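Local coordinates for protein N2152 (Neocallimastix frontalis, PDB 5U22) that probably hydrolyses arabinose-containing glycosides as a family 39 glycoside hydrolase of an anaerobic rumen fungus, acting on several rare arabinosyl substrates, at residues G42-L47 with V66-A71; S184-E189 with H213-I218; I244-D249 with M277-F282; D253-P258 with L289-A294. All coordinates share one frame; numbering follows the deposited sequence.

Contact 1. Residues G42-L47 with V66-A71; sequences GAHYGL and VMRAPA
Arg68 slides past His44 so that its NH1 stands 3.2 Å above the imidazole face, over the ring centre, while Tyr45 CD1 lies over the rim of the opposite face. Guanidinium and imidazole planes are inclined by 44°. The arginine gets there because CG lies anti to the backbone N (chi1 -172°) and the chain runs out extended; a long side chain ending in a flat, charged guanidinium suits this place, since salt bridges to Glu143 and Glu246 fix its far end. Tyr45 meets Pro70 differently: CD of the proline sits over the phenol face in a CH-pi contact, 3.7 Å from the ring centroid, and the Tyr45 hydroxyl is held by Asp105. Flexible Met67, bent at chi2 and chi3, tucks its CE against Leu47 CB at 3.8 Å. The backbones join through Tyr45 N to Arg68 O (3.0 Å) and the longer Arg68 N to Ala43 O (3.3 Å); a water accepts from Leu47 N and donates to Arg68 O. The 42-47 segment lies between strands 66-70 and 275-278, with Gly42 and His44 also bonded to Ile278, so it closes the TIM barrel, while Leu47 packs outward on helix 84-91.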
loop_
_atom_site.group_PDB
_atom_site.type_symbol
_atom_site.label_atom_id
_atom_site.label_comp_id
_atom_site.label_asym_id
_atom_site.label_seq_id
_atom_site.Cartn_x
_atom_site.Cartn_y
_atom_site.Cartn_z
ATOM N N GLY A 42 -2.046 -2.108 -3.755
ATOM C CA GLY A 42 -2.283 -3.493 -3.364
ATOM C C GLY A 42 -3.302 -3.540 -2.245
ATOM O O GLY A 42 -3.664 -2.509 -1.674
ATOM N N ALA A 43 -3.760 -4.759 -1.930
ATOM C CA ALA A 43 -4.776 -4.925 -0.889
ATOM C C ALA A 43 -4.715 -6.316 -0.272
ATOM O O ALA A 43 -4.420 -7.300 -0.951
ATOM C CB ALA A 43 -6.186 -4.681 -1.435
ATOM N N HIS A 44 -5.018 -6.374 1.025
ATOM C CA HIS A 44 -5.146 -7.635 1.751
ATOM C C HIS A 44 -6.459 -8.315 1.380
ATOM O O HIS A 44 -7.520 -7.699 1.477
ATOM C CB HIS A 44 -5.095 -7.361 3.254
ATOM C CG HIS A 44 -5.049 -8.596 4.094
ATOM N ND1 HIS A 44 -4.260 -9.676 3.768
ATOM C CD2 HIS A 44 -5.674 -8.918 5.253
ATOM C CE1 HIS A 44 -4.406 -10.617 4.684
ATOM N NE2 HIS A 44 -5.252 -10.179 5.601
ATOM N N TYR A 45 -6.390 -9.587 0.951
ATOM C CA TYR A 45 -7.559 -10.305 0.417
ATOM C C TYR A 45 -8.262 -9.498 -0.672
ATOM O O TYR A 45 -9.476 -9.624 -0.876
ATOM C CB TYR A 45 -8.574 -10.661 1.508
ATOM C CG TYR A 45 -8.235 -11.848 2.389
ATOM C CD1 TYR A 45 -7.310 -11.732 3.424
ATOM C CD2 TYR A 45 -8.892 -13.076 2.219
ATOM C CE1 TYR A 45 -7.034 -12.802 4.260
ATOM C CE2 TYR A 45 -8.609 -14.165 3.052
ATOM C CZ TYR A 45 -7.690 -14.014 4.073
ATOM O OH TYR A 45 -7.405 -15.080 4.900
ATOM N N GLY A 46 -7.515 -8.624 -1.354
ATOM C CA GLY A 46 -8.130 -7.797 -2.373
ATOM C C GLY A 46 -8.391 -8.539 -3.654
ATOM O O GLY A 46 -9.270 -8.142 -4.423
ATOM N N LEU A 47 -7.645 -9.613 -3.888
ATOM C CA LEU A 47 -7.816 -10.479 -5.043
ATOM C C LEU A 47 -7.935 -11.899 -4.524
ATOM O O LEU A 47 -7.086 -12.337 -3.746
ATOM C CB LEU A 47 -6.627 -10.358 -6.001
ATOM C CG LEU A 47 -6.603 -11.280 -7.218
ATOM C CD1 LEU A 47 -7.831 -11.057 -8.085
ATOM C CD2 LEU A 47 -5.320 -11.054 -8.025
ATOM N N VAL A 66 2.007 -5.101 -5.016
ATOM C CA VAL A 66 2.056 -6.304 -4.189
ATOM C C VAL A 66 0.713 -6.479 -3.501
ATOM O O VAL A 66 0.256 -5.572 -2.791
ATOM C CB VAL A 66 3.176 -6.252 -3.137
ATOM C CG1 VAL A 66 3.228 -7.568 -2.391
ATOM C CG2 VAL A 66 4.517 -5.956 -3.781
ATOM N N MET A 67 0.090 -7.650 -3.695
ATOM C CA MET A 67 -1.098 -8.021 -2.939
ATOM C C MET A 67 -0.701 -8.822 -1.703
ATOM O O MET A 67 0.465 -9.176 -1.513
ATOM C CB MET A 67 -2.061 -8.840 -3.804
ATOM C CG MET A 67 -2.469 -8.163 -5.092
ATOM S SD MET A 67 -3.426 -6.637 -4.880
ATOM C CE MET A 67 -5.055 -7.245 -4.438
ATOM N N ARG A 68 -1.689 -9.146 -0.865
ATOM C CA ARG A 68 -1.487 -10.024 0.284
ATOM C C ARG A 68 -2.609 -11.046 0.330
ATOM O O ARG A 68 -3.774 -10.717 0.086
ATOM C CB ARG A 68 -1.438 -9.219 1.591
ATOM C CG ARG A 68 -1.049 -9.995 2.866
ATOM C CD ARG A 68 -0.602 -8.936 3.870
ATOM N NE ARG A 68 -0.255 -9.356 5.228
ATOM C CZ ARG A 68 -1.028 -9.143 6.297
ATOM N NH1 ARG A 68 -2.235 -8.599 6.165
ATOM N NH2 ARG A 68 -0.599 -9.495 7.501
ATOM N N ALA A 69 -2.252 -12.293 0.617
ATOM C CA ALA A 69 -3.223 -13.376 0.571
ATOM C C ALA A 69 -2.834 -14.427 1.593
ATOM O O ALA A 69 -1.652 -14.543 1.941
ATOM C CB ALA A 69 -3.306 -13.999 -0.836
ATOM N N PRO A 70 -3.798 -15.205 2.087
ATOM C CA PRO A 70 -3.488 -16.263 3.055
ATOM C C PRO A 70 -2.753 -17.424 2.410
ATOM O O PRO A 70 -3.027 -17.802 1.270
ATOM C CB PRO A 70 -4.874 -16.708 3.536
ATOM C CG PRO A 70 -5.783 -16.409 2.335
ATOM C CD PRO A 70 -5.248 -15.090 1.828
ATOM N N ALA A 71 -1.838 -18.033 3.177
ATOM C CA ALA A 71 -1.111 -19.189 2.656
ATOM C C ALA A 71 -2.049 -20.354 2.349
ATOM O O ALA A 71 -1.791 -21.127 1.417
ATOM C CB ALA A 71 -0.020 -19.623 3.646
HETATM O O HOH W 1 -5.016 -10.645 -2.528
#

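Contact 2. Residues S184-E189 with H213-I218; sequences SFSWYE and HELSGI
Where strands 180-185 and 209-212 of the TIM barrel end, the loops that follow them part, and the backbone of Ser186 comes up against His213 beside the pocket that holds the bound buffer molecule. One direct hydrogen bond spans the gap, His213 N to Phe185 O at 2.9 Å, with the donor nearly along the C=O axis but the bond bent at the hydrogen (135°). With CG anti to its carbonyl carbon (chi1 -61°), the His213 ring swings beneath the other strand, so that Ser184 O stands 3.9 Å above its plane, toward the rim. Its ND1 is bonded to Glu147; a flat ring with two nitrogens suits a site where backbone lies over one face and polar groups meet the rim. Leu215 brings CD1 to 3.6 Å from Ser186 O, an apolar flank. Farther out, one water accepts from Leu215 N and lies 2.7 Å from Ser186 O and 2.6 Å from Ser216 OG; another accepts from Tyr188 N and sits 2.8 Å from Glu214 OE1, while Glu214 OE2 is bonded to His224. Ser186 O and His213 O, two acceptors 3.4 Å apart, cannot pair, so water supplements the one direct bond by supplying a donor to Ser186 O.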
loop_
_atom_site.group_PDB
_atom_site.type_symbol
_atom_site.label_atom_id
_atom_site.label_comp_id
_atom_site.label_asym_id
_atom_site.label_seq_id
_atom_site.Cartn_x
_atom_site.Cartn_y
_atom_site.Cartn_z
ATOM N N SER A 184 4.880 -7.686 11.445
ATOM C CA SER A 184 3.464 -7.493 11.102
ATOM C C SER A 184 2.636 -6.943 12.268
ATOM O O SER A 184 1.464 -7.295 12.422
ATOM C CB SER A 184 2.844 -8.790 10.573
ATOM O OG SER A 184 3.688 -9.377 9.589
ATOM N N PHE A 185 3.225 -6.051 13.066
ATOM C CA PHE A 185 2.510 -5.431 14.176
ATOM C C PHE A 185 1.213 -4.786 13.700
ATOM O O PHE A 185 1.148 -4.203 12.612
ATOM C CB PHE A 185 3.341 -4.328 14.830
ATOM C CG PHE A 185 4.612 -4.781 15.480
ATOM C CD1 PHE A 185 4.648 -5.875 16.310
ATOM C CD2 PHE A 185 5.778 -4.040 15.300
ATOM C CE1 PHE A 185 5.830 -6.249 16.929
ATOM C CE2 PHE A 185 6.966 -4.415 15.911
ATOM C CZ PHE A 185 6.987 -5.519 16.732
ATOM N N SER A 186 0.188 -4.837 14.559
ATOM C CA SER A 186 -1.061 -4.146 14.245
ATOM C C SER A 186 -0.879 -2.631 14.226
ATOM O O SER A 186 -1.531 -1.928 13.440
ATOM C CB SER A 186 -2.138 -4.519 15.248
ATOM O OG SER A 186 -3.330 -3.843 14.925
ATOM N N TRP A 187 -0.038 -2.106 15.106
ATOM C CA TRP A 187 0.278 -0.688 15.095
ATOM C C TRP A 187 1.743 -0.508 15.452
ATOM O O TRP A 187 2.345 -1.345 16.133
ATOM C CB TRP A 187 -0.615 0.117 16.056
ATOM C CG TRP A 187 -0.392 -0.213 17.504
ATOM C CD1 TRP A 187 0.480 0.399 18.368
ATOM C CD2 TRP A 187 -1.046 -1.238 18.255
ATOM N NE1 TRP A 187 0.409 -0.193 19.612
ATOM C CE2 TRP A 187 -0.526 -1.194 19.569
ATOM C CE3 TRP A 187 -2.027 -2.189 17.946
ATOM C CZ2 TRP A 187 -0.951 -2.068 20.569
ATOM C CZ3 TRP A 187 -2.449 -3.060 18.942
ATOM C CH2 TRP A 187 -1.911 -2.993 20.238
ATOM N N TYR A 188 2.314 0.591 14.977
ATOM C CA TYR A 188 3.713 0.879 15.252
ATOM C C TYR A 188 3.862 1.510 16.633
ATOM O O TYR A 188 3.100 2.410 17.006
ATOM C CB TYR A 188 4.288 1.808 14.181
ATOM C CG TYR A 188 5.773 2.004 14.351
ATOM C CD1 TYR A 188 6.678 1.193 13.677
ATOM C CD2 TYR A 188 6.268 2.974 15.213
ATOM C CE1 TYR A 188 8.055 1.359 13.851
ATOM C CE2 TYR A 188 7.625 3.149 15.397
ATOM C CZ TYR A 188 8.514 2.338 14.712
ATOM O OH TYR A 188 9.863 2.518 14.901
ATOM N N GLU A 189 4.852 1.043 17.390
ATOM C CA GLU A 189 5.283 1.733 18.601
ATOM C C GLU A 189 6.783 1.507 18.749
ATOM O O GLU A 189 7.276 0.415 18.467
ATOM C CB GLU A 189 4.505 1.244 19.831
ATOM C CG GLU A 189 4.697 2.095 21.065
ATOM C CD GLU A 189 5.943 1.719 21.836
ATOM O OE1 GLU A 189 6.212 0.499 21.954
ATOM O OE2 GLU A 189 6.658 2.639 22.311
ATOM N N HIS A 213 1.393 -2.489 10.317
ATOM C CA HIS A 213 0.123 -1.998 9.808
ATOM C C HIS A 213 -0.090 -0.552 10.225
ATOM O O HIS A 213 0.381 -0.117 11.279
ATOM C CB HIS A 213 -1.017 -2.870 10.312
ATOM C CG HIS A 213 -0.906 -4.291 9.864
ATOM N ND1 HIS A 213 -1.653 -5.312 10.413
ATOM C CD2 HIS A 213 -0.123 -4.861 8.915
ATOM C CE1 HIS A 213 -1.334 -6.447 9.818
ATOM N NE2 HIS A 213 -0.403 -6.204 8.911
ATOM N N GLU A 214 -0.801 0.195 9.380
ATOM C CA GLU A 214 -1.155 1.591 9.665
ATOM C C GLU A 214 -2.667 1.713 9.499
ATOM O O GLU A 214 -3.179 2.179 8.475
ATOM C CB GLU A 214 -0.387 2.576 8.767
ATOM C CG GLU A 214 1.134 2.617 9.022
ATOM C CD GLU A 214 1.516 3.336 10.319
ATOM O OE1 GLU A 214 0.623 3.635 11.155
ATOM O OE2 GLU A 214 2.729 3.610 10.489
ATOM N N LEU A 215 -3.385 1.296 10.540
ATOM C CA LEU A 215 -4.838 1.257 10.517
ATOM C C LEU A 215 -5.430 1.888 11.774
ATOM O O LEU A 215 -6.629 1.741 12.020
ATOM C CB LEU A 215 -5.320 -0.195 10.342
ATOM C CG LEU A 215 -4.615 -1.276 11.174
ATOM C CD1 LEU A 215 -4.973 -1.205 12.676
ATOM C CD2 LEU A 215 -4.959 -2.649 10.604
ATOM N N SER A 216 -4.619 2.610 12.553
ATOM C CA SER A 216 -4.989 3.117 13.868
ATOM C C SER A 216 -5.120 4.629 13.915
ATOM O O SER A 216 -5.387 5.173 14.987
ATOM C CB SER A 216 -3.945 2.689 14.910
ATOM O OG SER A 216 -3.813 1.290 14.949
ATOM N N GLY A 217 -4.932 5.318 12.792
ATOM C CA GLY A 217 -4.891 6.770 12.770
ATOM C C GLY A 217 -3.724 7.238 11.932
ATOM O O GLY A 217 -2.584 6.823 12.159
ATOM N N ILE A 218 -3.985 8.102 10.954
ATOM C CA ILE A 218 -2.958 8.408 9.962
ATOM C C ILE A 218 -1.932 9.431 10.456
ATOM O O ILE A 218 -0.821 9.489 9.914
ATOM C CB ILE A 218 -3.638 8.882 8.667
ATOM C CG1 ILE A 218 -2.665 8.757 7.486
ATOM C CG2 ILE A 218 -4.157 10.314 8.836
ATOM C CD1 ILE A 218 -3.256 9.123 6.142
HETATM O O HOH W 2 -2.014 0.695 13.107
HETATM O O HOH W 3 0.315 2.210 13.595
#

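Contact 3. Residues I244-D249 with M277-F282; sequences INEYCD and MITWWF. With BTB (2-[bis-(2-hydroxy-ethyl)-amino]-2-hydroxymethyl-propane-1,3-diol), chain B.
Tyr247 holds CG between its backbone N and carbonyl carbon (chi1 68°), which folds the ring back over Ile278, whose CA lies 4.1 Å above the ring centre while CG1 touches CZ at 3.5 Å. Glu246 instead sets CG anti to the carbonyl carbon and runs on extended (chi2 -174°), delivering its carboxylate to the buffer molecule BTB: OE1 takes O6 at 2.5 Å and OE2 takes O1 at 2.6 Å. Strands 242-247 and 275-278 are parallel neighbours of a beta-alpha-beta unit in the TIM barrel, and Met277 N bonds Ile244 O at 3.0 Å. The chain turns a corner at Glu246, a position consistent with the nucleophile at the end of strand seven in clan GH-A enzymes. Beyond the corner, Thr279 N reaches Tyr247 O at 3.2 Å. The broad indole of Trp281 lies under BTB, C6 being 3.5 Å above its plane, and Cys248 SG meets the indole edge 3.9 Å from CD1. Trp280 holds BTB by two backbone hydrogen bonds, N to O6 and O from O8.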
loop_
_atom_site.group_PDB
_atom_site.type_symbol
_atom_site.label_atom_id
_atom_site.label_comp_id
_atom_site.label_asym_id
_atom_site.label_seq_id
_atom_site.Cartn_x
_atom_site.Cartn_y
_atom_site.Cartn_z
ATOM N N ILE A 244 4.002 -1.864 4.370
ATOM C CA ILE A 244 2.887 -1.538 5.252
ATOM C C ILE A 244 1.698 -2.313 4.718
ATOM O O ILE A 244 0.918 -1.784 3.924
ATOM C CB ILE A 244 2.611 -0.021 5.302
ATOM C CG1 ILE A 244 3.881 0.731 5.705
ATOM C CG2 ILE A 244 1.478 0.305 6.281
ATOM C CD1 ILE A 244 4.498 0.245 7.020
ATOM N N ASN A 245 1.563 -3.582 5.113
ATOM C CA ASN A 245 0.729 -4.476 4.328
ATOM C C ASN A 245 -0.707 -4.539 4.818
ATOM O O ASN A 245 -1.462 -5.404 4.367
ATOM C CB ASN A 245 1.362 -5.880 4.211
ATOM C CG ASN A 245 1.660 -6.538 5.545
ATOM O OD1 ASN A 245 1.094 -6.178 6.579
ATOM N ND2 ASN A 245 2.536 -7.541 5.519
ATOM N N GLU A 246 -1.103 -3.609 5.691
ATOM C CA GLU A 246 -2.500 -3.210 5.877
ATOM C C GLU A 246 -2.513 -1.724 6.188
ATOM O O GLU A 246 -1.817 -1.295 7.110
ATOM C CB GLU A 246 -3.184 -3.977 7.018
ATOM C CG GLU A 246 -3.301 -5.501 6.770
ATOM C CD GLU A 246 -4.102 -6.191 7.849
ATOM O OE1 GLU A 246 -5.004 -5.531 8.395
ATOM O OE2 GLU A 246 -3.825 -7.375 8.154
ATOM N N TYR A 247 -3.293 -0.938 5.440
ATOM C CA TYR A 247 -3.416 0.479 5.775
ATOM C C TYR A 247 -4.824 0.992 5.511
ATOM O O TYR A 247 -5.463 0.608 4.530
ATOM C CB TYR A 247 -2.404 1.357 5.008
ATOM C CG TYR A 247 -2.569 1.502 3.500
ATOM C CD1 TYR A 247 -1.819 0.724 2.620
ATOM C CD2 TYR A 247 -3.402 2.476 2.957
ATOM C CE1 TYR A 247 -1.937 0.875 1.245
ATOM C CE2 TYR A 247 -3.534 2.628 1.590
ATOM C CZ TYR A 247 -2.798 1.837 0.739
ATOM O OH TYR A 247 -2.920 1.999 -0.619
ATOM N N CYS A 248 -5.281 1.891 6.382
ATOM C CA CYS A 248 -6.624 2.461 6.292
ATOM C C CYS A 248 -6.716 3.619 7.264
ATOM O O CYS A 248 -6.032 3.630 8.288
ATOM C CB CYS A 248 -7.689 1.411 6.633
ATOM S SG CYS A 248 -9.409 1.886 6.312
ATOM N N ASP A 249 -7.556 4.596 6.928
ATOM C CA ASP A 249 -7.948 5.606 7.900
ATOM C C ASP A 249 -8.504 4.935 9.152
ATOM O O ASP A 249 -9.019 3.814 9.098
ATOM C CB ASP A 249 -9.011 6.531 7.296
ATOM C CG ASP A 249 -9.331 7.697 8.199
ATOM O OD1 ASP A 249 -8.546 8.663 8.195
ATOM O OD2 ASP A 249 -10.337 7.641 8.937
ATOM N N MET A 277 -0.407 -2.265 1.320
ATOM C CA MET A 277 -1.648 -2.953 0.982
ATOM C C MET A 277 -2.803 -2.369 1.779
ATOM O O MET A 277 -2.701 -2.205 2.996
ATOM C CB MET A 277 -1.556 -4.455 1.269
ATOM C CG MET A 277 -0.902 -5.270 0.176
ATOM S SD MET A 277 0.647 -6.049 0.648
ATOM C CE MET A 277 1.614 -4.601 0.761
ATOM N N ILE A 278 -3.920 -2.116 1.094
ATOM C CA ILE A 278 -5.125 -1.678 1.771
ATOM C C ILE A 278 -5.642 -2.782 2.702
ATOM O O ILE A 278 -5.453 -3.981 2.451
ATOM C CB ILE A 278 -6.174 -1.271 0.721
ATOM C CG1 ILE A 278 -5.618 -0.128 -0.134
ATOM C CG2 ILE A 278 -7.492 -0.832 1.367
ATOM C CD1 ILE A 278 -6.459 0.142 -1.355
ATOM N N THR A 279 -6.277 -2.367 3.801
ATOM C CA THR A 279 -6.907 -3.289 4.735
ATOM C C THR A 279 -7.985 -4.133 4.063
ATOM O O THR A 279 -8.401 -3.895 2.922
ATOM C CB THR A 279 -7.555 -2.529 5.900
ATOM O OG1 THR A 279 -8.298 -1.405 5.389
ATOM C CG2 THR A 279 -6.502 -2.057 6.893
ATOM N N TRP A 280 -8.436 -5.146 4.812
ATOM C CA TRP A 280 -9.638 -5.930 4.501
ATOM C C TRP A 280 -10.516 -5.870 5.743
ATOM O O TRP A 280 -10.574 -6.824 6.526
ATOM C CB TRP A 280 -9.283 -7.357 4.129
ATOM C CG TRP A 280 -10.475 -8.222 3.806
ATOM C CD1 TRP A 280 -11.573 -7.881 3.064
ATOM C CD2 TRP A 280 -10.678 -9.572 4.229
ATOM N NE1 TRP A 280 -12.434 -8.946 2.979
ATOM C CE2 TRP A 280 -11.915 -9.993 3.700
ATOM C CE3 TRP A 280 -9.930 -10.468 5.005
ATOM C CZ2 TRP A 280 -12.419 -11.273 3.921
ATOM C CZ3 TRP A 280 -10.426 -11.737 5.216
ATOM C CH2 TRP A 280 -11.659 -12.131 4.676
ATOM N N TRP A 281 -11.187 -4.735 5.943
ATOM C CA TRP A 281 -12.043 -4.612 7.116
ATOM C C TRP A 281 -13.393 -5.293 6.947
ATOM O O TRP A 281 -14.015 -5.647 7.952
ATOM C CB TRP A 281 -12.285 -3.141 7.472
ATOM C CG TRP A 281 -11.196 -2.524 8.281
ATOM C CD1 TRP A 281 -10.420 -1.460 7.929
ATOM C CD2 TRP A 281 -10.755 -2.934 9.578
ATOM N NE1 TRP A 281 -9.530 -1.171 8.934
ATOM C CE2 TRP A 281 -9.718 -2.063 9.958
ATOM C CE3 TRP A 281 -11.153 -3.939 10.467
ATOM C CZ2 TRP A 281 -9.059 -2.175 11.177
ATOM C CZ3 TRP A 281 -10.503 -4.047 11.673
ATOM C CH2 TRP A 281 -9.465 -3.170 12.021
ATOM N N PHE A 282 -13.863 -5.478 5.716
ATOM C CA PHE A 282 -15.221 -5.960 5.469
ATOM C C PHE A 282 -15.142 -7.412 5.017
ATOM O O PHE A 282 -15.153 -7.729 3.827
ATOM C CB PHE A 282 -15.905 -5.038 4.497
ATOM C CG PHE A 282 -15.949 -3.649 5.016
ATOM C CD1 PHE A 282 -16.805 -3.329 6.052
ATOM C CD2 PHE A 282 -15.035 -2.699 4.581
ATOM C CE1 PHE A 282 -16.805 -2.054 6.599
ATOM C CE2 PHE A 282 -15.035 -1.433 5.120
ATOM C CZ PHE A 282 -15.933 -1.110 6.137
HETATM C C1 BTB B . -5.785 -7.753 10.723
HETATM O O1 BTB B . -5.581 -8.584 9.593
HETATM C C2 BTB B . -7.333 -7.827 11.031
HETATM C C3 BTB B . -7.622 -7.126 12.405
HETATM O O3 BTB B . -6.737 -6.055 12.625
HETATM C C4 BTB B . -7.610 -9.346 11.220
HETATM O O4 BTB B . -8.863 -9.557 11.844
HETATM N N BTB B . -8.105 -7.146 9.865
HETATM C C5 BTB B . -7.944 -5.666 9.907
HETATM C C6 BTB B . -8.203 -5.056 8.518
HETATM O O6 BTB B . -7.385 -5.694 7.555
HETATM C C7 BTB B . -9.605 -7.410 9.943
HETATM C C8 BTB B . -10.001 -8.546 8.968
HETATM O O8 BTB B . -9.148 -8.564 7.882
HETATM O O HOH W 4 -8.489 1.390 10.125
#

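Contact 4. Residues D253-P258 with L289-A294; sequences DLEGQP and LGSLLA
This is a small, buried loop-to-loop contact at the rim of the barrel, joining the connections that follow strands 242-247 and 275-278, and a single carboxylate-hydroxyl bond between Glu255 and Ser291 dominates it. Ser291 OG donates to Glu255 OE1 at 2.6 Å, meeting the oxygen on its anti side and 28° out of the carboxylate plane. Glu255 can reach because its chain is stretched, CG anti to the backbone N (chi1 -169°); its other oxygen, OE2, is bonded to Thr279 OG1 and Trp281 N, so both ends of the carboxylate are tied and its rotation is restrained. Beside this bond the backbones pack directly. Gly256 CA comes to 3.3 Å from Gly290 O, an approach suited to a residue without a side chain, and its positive phi fits the third position of the type II turn from Leu254 to Gln257, which Gln257 N closes on Leu254 O at 2.9 Å. Leu292 adds an apolar touch, CD1 to Gly256 CA at 3.8 Å. Gln257 then N-caps helix 258-270 through Ser260 N, Leu292 rests on Tyr306 of helix 301-310 and on Ile278 of strand 275-278, and Pro258 packs against helix 301-310 at Ala301 and Phe305.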
loop_
_atom_site.group_PDB
_atom_site.type_symbol
_atom_site.label_atom_id
_atom_site.label_comp_id
_atom_site.label_asym_id
_atom_site.label_seq_id
_atom_site.Cartn_x
_atom_site.Cartn_y
_atom_site.Cartn_z
ATOM N N ASP A 253 -14.766 2.815 7.401
ATOM C CA ASP A 253 -15.616 3.094 6.251
ATOM C C ASP A 253 -14.900 3.891 5.165
ATOM O O ASP A 253 -15.430 4.010 4.057
ATOM C CB ASP A 253 -16.875 3.835 6.705
ATOM C CG ASP A 253 -17.773 2.978 7.565
ATOM O OD1 ASP A 253 -17.744 1.732 7.409
ATOM O OD2 ASP A 253 -18.521 3.551 8.390
ATOM N N LEU A 254 -13.723 4.428 5.453
ATOM C CA LEU A 254 -12.936 5.163 4.470
ATOM C C LEU A 254 -11.946 4.271 3.725
ATOM O O LEU A 254 -11.140 4.784 2.935
ATOM C CB LEU A 254 -12.186 6.315 5.149
ATOM C CG LEU A 254 -13.010 7.377 5.896
ATOM C CD1 LEU A 254 -12.287 8.724 5.926
ATOM C CD2 LEU A 254 -14.426 7.532 5.348
ATOM N N GLU A 255 -11.981 2.962 3.966
ATOM C CA GLU A 255 -11.182 2.033 3.181
ATOM C C GLU A 255 -11.482 2.238 1.702
ATOM O O GLU A 255 -12.645 2.290 1.294
ATOM C CB GLU A 255 -11.500 0.588 3.600
ATOM C CG GLU A 255 -10.549 -0.469 3.056
ATOM C CD GLU A 255 -10.971 -1.871 3.449
ATOM O OE1 GLU A 255 -11.696 -2.522 2.655
ATOM O OE2 GLU A 255 -10.613 -2.298 4.572
ATOM N N GLY A 256 -10.432 2.407 0.904
ATOM C CA GLY A 256 -10.661 2.653 -0.507
ATOM C C GLY A 256 -11.222 4.013 -0.874
ATOM O O GLY A 256 -11.558 4.227 -2.042
ATOM N N GLN A 257 -11.338 4.945 0.064
ATOM C CA GLN A 257 -11.839 6.274 -0.298
ATOM C C GLN A 257 -10.739 7.083 -0.974
ATOM O O GLN A 257 -9.611 7.127 -0.465
ATOM C CB GLN A 257 -12.339 7.023 0.943
ATOM C CG GLN A 257 -12.904 8.422 0.639
ATOM C CD GLN A 257 -12.885 9.328 1.850
ATOM O OE1 GLN A 257 -11.816 9.719 2.320
ATOM N NE2 GLN A 257 -14.070 9.666 2.372
ATOM N N PRO A 258 -11.027 7.760 -2.093
ATOM C CA PRO A 258 -9.969 8.543 -2.766
ATOM C C PRO A 258 -9.272 9.564 -1.873
ATOM O O PRO A 258 -8.039 9.597 -1.828
ATOM C CB PRO A 258 -10.721 9.215 -3.924
ATOM C CG PRO A 258 -11.931 8.322 -4.169
ATOM C CD PRO A 258 -12.320 7.839 -2.793
ATOM N N LEU A 289 -10.425 -5.514 -3.959
ATOM C CA LEU A 289 -9.226 -4.748 -4.259
ATOM C C LEU A 289 -8.934 -3.677 -3.212
ATOM O O LEU A 289 -8.169 -2.748 -3.474
ATOM C CB LEU A 289 -9.330 -4.135 -5.669
ATOM C CG LEU A 289 -9.384 -5.224 -6.750
ATOM C CD1 LEU A 289 -9.747 -4.670 -8.133
ATOM C CD2 LEU A 289 -8.054 -5.948 -6.810
ATOM N N GLY A 290 -9.492 -3.826 -2.007
ATOM C CA GLY A 290 -9.325 -2.853 -0.944
ATOM C C GLY A 290 -10.465 -1.853 -0.933
ATOM O O GLY A 290 -10.248 -0.650 -0.767
ATOM N N SER A 291 -11.689 -2.360 -1.102
ATOM C CA SER A 291 -12.886 -1.533 -1.252
ATOM C C SER A 291 -12.738 -0.541 -2.398
ATOM O O SER A 291 -13.332 0.536 -2.390
ATOM C CB SER A 291 -13.241 -0.813 0.056
ATOM O OG SER A 291 -13.608 -1.755 1.055
ATOM N N LEU A 292 -11.929 -0.888 -3.395
ATOM C CA LEU A 292 -11.903 -0.092 -4.613
ATOM C C LEU A 292 -13.087 -0.400 -5.505
ATOM O O LEU A 292 -13.457 0.440 -6.339
ATOM C CB LEU A 292 -10.605 -0.320 -5.395
ATOM C CG LEU A 292 -9.371 0.497 -4.993
ATOM C CD1 LEU A 292 -9.299 0.746 -3.510
ATOM C CD2 LEU A 292 -8.078 -0.140 -5.518
ATOM N N LEU A 293 -13.672 -1.584 -5.352
ATOM C CA LEU A 293 -14.896 -1.957 -6.038
ATOM C C LEU A 293 -16.077 -1.756 -5.101
ATOM O O LEU A 293 -15.999 -2.057 -3.901
ATOM C CB LEU A 293 -14.850 -3.416 -6.501
ATOM C CG LEU A 293 -13.683 -3.814 -7.399
ATOM C CD1 LEU A 293 -13.804 -5.289 -7.800
ATOM C CD2 LEU A 293 -13.640 -2.925 -8.634
ATOM N N ALA A 294 -17.166 -1.224 -5.656
ATOM C CA ALA A 294 -18.376 -0.966 -4.897
ATOM C C ALA A 294 -19.175 -2.236 -4.672
ATOM O O ALA A 294 -19.965 -2.309 -3.720
ATOM C CB ALA A 294 -19.230 0.068 -5.636
#

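Overall arrangement
Contact 3 is the hub: its centre lies about 10 Å from the centres of contacts 1, 2 and 4, whereas contacts 2 and 4 are about 18 Å apart and do not touch. Contacts 1, 2 and 3 reach the same parallel barrel sheet; contact 1 continues into contact 3 through Gly42 and His44 on Ile278, and contact 2 does so through Glu214 on Glu246 and Cys248. Contacts 1 and 2 close in turn along the chain before contacts 3 and 4, whose segments alternate, so both join the same two successive connections of the barrel. Contacts 1 to 3 line part of the BTB pocket, probably the substrate site at the barrel's carboxyl-terminal mouth, and contact 4 backs it through Glu255.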